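Local coordinates for protein probable tRNA pseudouridine synthase D (Methanosarcina mazei, PDB 1Z2Z) that probably converts the uridine at position 13 of transfer RNAs into pseudouridine, as a member of the TruD family of pseudouridine synthases, at residues Asn13-Gln25 and Leu152-Gly164. Numbering follows the deposited sequence.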
loop_
_atom_site.group_PDB
_atom_site.type_symbol
_atom_site.label_atom_id
_atom_site.label_comp_id
_atom_site.label_asym_id
_atom_site.label_seq_id
_atom_site.Cartn_x
_atom_site.Cartn_y
_atom_site.Cartn_z
ATOM N N ASN A 13 -12.794 -6.126 -6.923
ATOM C CA ASN A 13 -13.462 -7.239 -7.578
ATOM C C ASN A 13 -13.510 -7.072 -9.085
ATOM O O ASN A 13 -14.379 -7.633 -9.743
ATOM C CB ASN A 13 -14.888 -7.392 -7.054
ATOM C CG ASN A 13 -15.868 -6.478 -7.762
ATOM O OD1 ASN A 13 -15.645 -5.269 -7.890
ATOM N ND2 ASN A 13 -16.969 -7.054 -8.229
ATOM N N LEU A 14 -12.582 -6.309 -9.637
ATOM C CA LEU A 14 -12.571 -6.112 -11.077
ATOM C C LEU A 14 -11.306 -5.427 -11.537
ATOM O O LEU A 14 -10.303 -5.448 -10.838
ATOM C CB LEU A 14 -13.788 -5.296 -11.504
ATOM C CG LEU A 14 -13.926 -3.939 -10.825
ATOM C CD1 LEU A 14 -13.392 -2.817 -11.703
ATOM C CD2 LEU A 14 -15.383 -3.726 -10.546
ATOM N N TYR A 15 -11.377 -4.806 -12.711
ATOM C CA TYR A 15 -10.238 -4.129 -13.322
ATOM C C TYR A 15 -10.715 -2.954 -14.175
ATOM O O TYR A 15 -11.612 -3.114 -15.006
ATOM C CB TYR A 15 -9.484 -5.111 -14.225
ATOM C CG TYR A 15 -8.948 -6.347 -13.531
ATOM C CD1 TYR A 15 -7.707 -6.329 -12.899
ATOM C CD2 TYR A 15 -9.659 -7.550 -13.543
ATOM C CE1 TYR A 15 -7.180 -7.480 -12.305
ATOM C CE2 TYR A 15 -9.136 -8.709 -12.948
ATOM C CZ TYR A 15 -7.898 -8.664 -12.335
ATOM O OH TYR A 15 -7.366 -9.787 -11.750
ATOM N N SER A 16 -10.110 -1.781 -13.991
ATOM C CA SER A 16 -10.500 -0.608 -14.774
ATOM C C SER A 16 -10.275 -0.883 -16.268
ATOM O O SER A 16 -10.890 -0.257 -17.138
ATOM C CB SER A 16 -9.689 0.619 -14.346
ATOM O OG SER A 16 -8.486 0.729 -15.085
ATOM N N THR A 17 -9.390 -1.829 -16.562
ATOM C CA THR A 17 -9.094 -2.190 -17.940
ATOM C C THR A 17 -9.793 -3.509 -18.281
ATOM O O THR A 17 -9.899 -4.396 -17.435
ATOM C CB THR A 17 -7.585 -2.375 -18.141
ATOM O OG1 THR A 17 -7.137 -3.467 -17.330
ATOM C CG2 THR A 17 -6.828 -1.111 -17.748
ATOM N N ASP A 18 -10.268 -3.636 -19.518
ATOM C CA ASP A 18 -10.949 -4.860 -19.950
ATOM C C ASP A 18 -10.008 -5.781 -20.739
ATOM O O ASP A 18 -10.453 -6.731 -21.385
ATOM C CB ASP A 18 -12.149 -4.507 -20.824
ATOM C CG ASP A 18 -11.754 -3.690 -22.028
ATOM O OD1 ASP A 18 -12.147 -2.501 -22.098
ATOM O OD2 ASP A 18 -11.033 -4.234 -22.897
ATOM N N THR A 19 -8.713 -5.485 -20.695
ATOM C CA THR A 19 -7.724 -6.293 -21.393
ATOM C C THR A 19 -7.557 -7.623 -20.682
ATOM O O THR A 19 -7.957 -7.782 -19.526
ATOM C CB THR A 19 -6.357 -5.603 -21.433
ATOM O OG1 THR A 19 -6.051 -5.073 -20.132
ATOM C CG2 THR A 19 -6.359 -4.491 -22.458
ATOM N N THR A 20 -6.950 -8.578 -21.375
ATOM C CA THR A 20 -6.751 -9.900 -20.810
ATOM C C THR A 20 -5.547 -9.935 -19.884
ATOM O O THR A 20 -4.563 -9.226 -20.096
ATOM C CB THR A 20 -6.616 -10.964 -21.933
ATOM O OG1 THR A 20 -6.327 -12.242 -21.361
ATOM C CG2 THR A 20 -5.527 -10.576 -22.895
ATOM N N GLY A 21 -5.661 -10.759 -18.849
ATOM C CA GLY A 21 -4.605 -10.904 -17.869
ATOM C C GLY A 21 -3.333 -11.440 -18.477
ATOM O O GLY A 21 -3.237 -12.619 -18.819
ATOM N N LEU A 22 -2.359 -10.550 -18.604
ATOM C CA LEU A 22 -1.058 -10.861 -19.164
ATOM C C LEU A 22 -0.454 -12.080 -18.480
ATOM O O LEU A 22 0.309 -12.827 -19.090
ATOM C CB LEU A 22 -0.157 -9.646 -18.992
ATOM C CG LEU A 22 1.088 -9.530 -19.855
ATOM C CD1 LEU A 22 1.482 -8.063 -19.928
ATOM C CD2 LEU A 22 2.207 -10.383 -19.277
ATOM N N GLY A 23 -0.806 -12.282 -17.213
ATOM C CA GLY A 23 -0.287 -13.418 -16.469
ATOM C C GLY A 23 1.218 -13.347 -16.307
ATOM O O GLY A 23 1.797 -12.261 -16.342
ATOM N N GLY A 24 1.860 -14.496 -16.130
ATOM C CA GLY A 24 3.304 -14.516 -15.968
ATOM C C GLY A 24 3.745 -14.453 -14.515
ATOM O O GLY A 24 2.928 -14.585 -13.600
ATOM N N GLN A 25 5.038 -14.232 -14.300
ATOM C CA GLN A 25 5.589 -14.174 -12.950
ATOM C C GLN A 25 6.593 -13.042 -12.785
ATOM O O GLN A 25 7.088 -12.493 -13.773
ATOM C CB GLN A 25 6.258 -15.500 -12.629
ATOM C CG GLN A 25 7.295 -15.870 -13.658
ATOM C CD GLN A 25 7.832 -17.262 -13.461
ATOM O OE1 GLN A 25 8.909 -17.592 -13.958
ATOM N NE2 GLN A 25 7.083 -18.099 -12.743
ATOM N N LEU A 152 -0.912 -6.681 -26.610
ATOM C CA LEU A 152 -1.730 -6.815 -25.416
ATOM C C LEU A 152 -1.349 -5.697 -24.451
ATOM O O LEU A 152 -2.184 -5.198 -23.698
ATOM C CB LEU A 152 -1.488 -8.184 -24.766
ATOM C CG LEU A 152 -2.591 -8.809 -23.895
ATOM C CD1 LEU A 152 -2.182 -10.224 -23.515
ATOM C CD2 LEU A 152 -2.845 -7.976 -22.648
ATOM N N LEU A 153 -0.078 -5.307 -24.487
ATOM C CA LEU A 153 0.437 -4.249 -23.623
ATOM C C LEU A 153 -0.049 -2.873 -24.062
ATOM O O LEU A 153 -0.450 -2.052 -23.235
ATOM C CB LEU A 153 1.971 -4.262 -23.630
ATOM C CG LEU A 153 2.692 -5.365 -22.843
ATOM C CD1 LEU A 153 4.152 -5.422 -23.263
ATOM C CD2 LEU A 153 2.574 -5.098 -21.344
ATOM N N LYS A 154 -0.014 -2.631 -25.369
ATOM C CA LYS A 154 -0.431 -1.349 -25.920
ATOM C C LYS A 154 -1.889 -1.052 -25.615
ATOM O O LYS A 154 -2.254 0.096 -25.364
ATOM C CB LYS A 154 -0.197 -1.318 -27.436
ATOM C CG LYS A 154 -0.421 0.060 -28.074
ATOM C CD LYS A 154 -1.886 0.301 -28.449
ATOM C CE LYS A 154 -2.207 1.793 -28.596
ATOM N NZ LYS A 154 -2.210 2.500 -27.271
ATOM N N LYS A 155 -2.719 -2.087 -25.637
ATOM C CA LYS A 155 -4.135 -1.910 -25.364
ATOM C C LYS A 155 -4.337 -1.607 -23.879
ATOM O O LYS A 155 -5.037 -0.656 -23.525
ATOM C CB LYS A 155 -4.925 -3.167 -25.766
ATOM C CG LYS A 155 -6.267 -2.880 -26.454
ATOM C CD LYS A 155 -7.140 -4.134 -26.547
ATOM C CE LYS A 155 -8.409 -3.902 -27.377
ATOM N NZ LYS A 155 -9.264 -2.777 -26.894
ATOM N N THR A 156 -3.710 -2.400 -23.014
ATOM C CA THR A 156 -3.839 -2.195 -21.576
ATOM C C THR A 156 -3.343 -0.803 -21.208
ATOM O O THR A 156 -3.889 -0.157 -20.317
ATOM C CB THR A 156 -3.023 -3.235 -20.769
ATOM O OG1 THR A 156 -3.257 -4.552 -21.290
ATOM C CG2 THR A 156 -3.434 -3.200 -19.299
ATOM N N THR A 157 -2.301 -0.360 -21.905
ATOM C CA THR A 157 -1.694 0.959 -21.704
ATOM C C THR A 157 -2.685 2.042 -22.142
ATOM O O THR A 157 -3.057 2.907 -21.352
ATOM C CB THR A 157 -0.401 1.107 -22.551
ATOM O OG1 THR A 157 0.547 0.108 -22.162
ATOM C CG2 THR A 157 0.207 2.484 -22.368
ATOM N N ASP A 158 -3.102 1.981 -23.408
ATOM C CA ASP A 158 -4.051 2.938 -23.971
ATOM C C ASP A 158 -5.210 3.239 -23.031
ATOM O O ASP A 158 -5.475 4.401 -22.715
ATOM C CB ASP A 158 -4.628 2.437 -25.300
ATOM C CG ASP A 158 -6.061 2.930 -25.537
ATOM O OD1 ASP A 158 -7.012 2.321 -24.990
ATOM O OD2 ASP A 158 -6.242 3.937 -26.257
ATOM N N GLU A 159 -5.920 2.201 -22.599
ATOM C CA GLU A 159 -7.046 2.424 -21.706
ATOM C C GLU A 159 -6.567 3.154 -20.479
ATOM O O GLU A 159 -7.242 4.054 -19.979
ATOM C CB GLU A 159 -7.712 1.104 -21.313
ATOM C CG GLU A 159 -8.671 0.589 -22.371
ATOM C CD GLU A 159 -9.333 -0.718 -21.995
ATOM O OE1 GLU A 159 -9.998 -0.783 -20.939
ATOM O OE2 GLU A 159 -9.191 -1.693 -22.764
ATOM N N ILE A 160 -5.383 2.782 -20.006
ATOM C CA ILE A 160 -4.819 3.413 -18.822
ATOM C C ILE A 160 -4.539 4.885 -19.076
ATOM O O ILE A 160 -5.004 5.757 -18.341
ATOM C CB ILE A 160 -3.526 2.714 -18.395
ATOM C CG1 ILE A 160 -3.859 1.341 -17.812
ATOM C CG2 ILE A 160 -2.798 3.552 -17.370
ATOM C CD1 ILE A 160 -2.654 0.562 -17.363
ATOM N N LEU A 161 -3.783 5.152 -20.129
ATOM C CA LEU A 161 -3.441 6.515 -20.479
ATOM C C LEU A 161 -4.705 7.356 -20.602
ATOM O O LEU A 161 -4.725 8.519 -20.200
ATOM C CB LEU A 161 -2.655 6.528 -21.792
ATOM C CG LEU A 161 -1.262 7.181 -21.780
ATOM C CD1 LEU A 161 -0.445 6.725 -20.569
ATOM C CD2 LEU A 161 -0.547 6.829 -23.072
ATOM N N ALA A 162 -5.759 6.748 -21.139
ATOM C CA ALA A 162 -7.043 7.419 -21.339
ATOM C C ALA A 162 -7.821 7.638 -20.043
ATOM O O ALA A 162 -8.355 8.723 -19.806
ATOM C CB ALA A 162 -7.894 6.621 -22.317
ATOM N N GLN A 163 -7.899 6.603 -19.218
ATOM C CA GLN A 163 -8.621 6.700 -17.958
ATOM C C GLN A 163 -7.870 7.587 -16.969
ATOM O O GLN A 163 -8.384 7.920 -15.898
ATOM C CB GLN A 163 -8.808 5.315 -17.345
ATOM C CG GLN A 163 -9.489 5.390 -16.004
ATOM C CD GLN A 163 -9.404 4.101 -15.227
ATOM O OE1 GLN A 163 -8.309 3.582 -14.973
ATOM N NE2 GLN A 163 -10.563 3.580 -14.823
ATOM N N GLY A 164 -6.644 7.956 -17.332
ATOM C CA GLY A 164 -5.842 8.798 -16.461
ATOM C C GLY A 164 -4.759 8.041 -15.705
ATOM O O GLY A 164 -3.794 8.632 -15.223
#
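Thr156 OG1 sits between two partners: it accepts a hydrogen bond from Thr19 OG1 at 3.1 Å and donates its own back along the helix to Leu152 O, 2.7 Å away. With OG1 beside its backbone N (chi1 -47°), the Thr156 hydroxyl can meet both the loop and the preceding helical turn. Leu152 O also takes the backbone N of Thr156, and the two donors arrive on opposite faces of its carbonyl plane. Thr19 OG1 has a further partner in Lys431, which also bonds Thr17 OG1, while the methyl of Thr19 packs on the helix backbone at Thr156 and against Lys155 CB.

One turn on, the carboxylate of Glu159 extends to the loop. Its OE1 receives the backbone N of Asp18 at 3.2 Å, on the syn side and fairly straight at 160°. The carboxylate of Asp18 lies close to that of Glu159, a like-charged approach that is doubtful in detail, with no bond between these acceptors. Apolar contacts flank these bonds, and Ser16 packs beside the end of Gln163. The methyl of Thr17 rests on Ile160 CG1, Thr20 CG2 crosses the branched end of Leu152 at about a right angle, and Leu22 CD1 meets Leu153 CD2 at 3.5 Å.

The irregular 13-25 segment, leading toward strand 33-39, thus runs along one side of the C-terminal part of helix 146-163, away from the predicted nucleophile. Helix 423-430 packs against both partners, with Tyr429 touching Leu153 and Ile160 and Glu428 bonding Thr17 N, while Leu22 also packs on Val139 and Ile142 of strand 130-142 in the large mixed sheet.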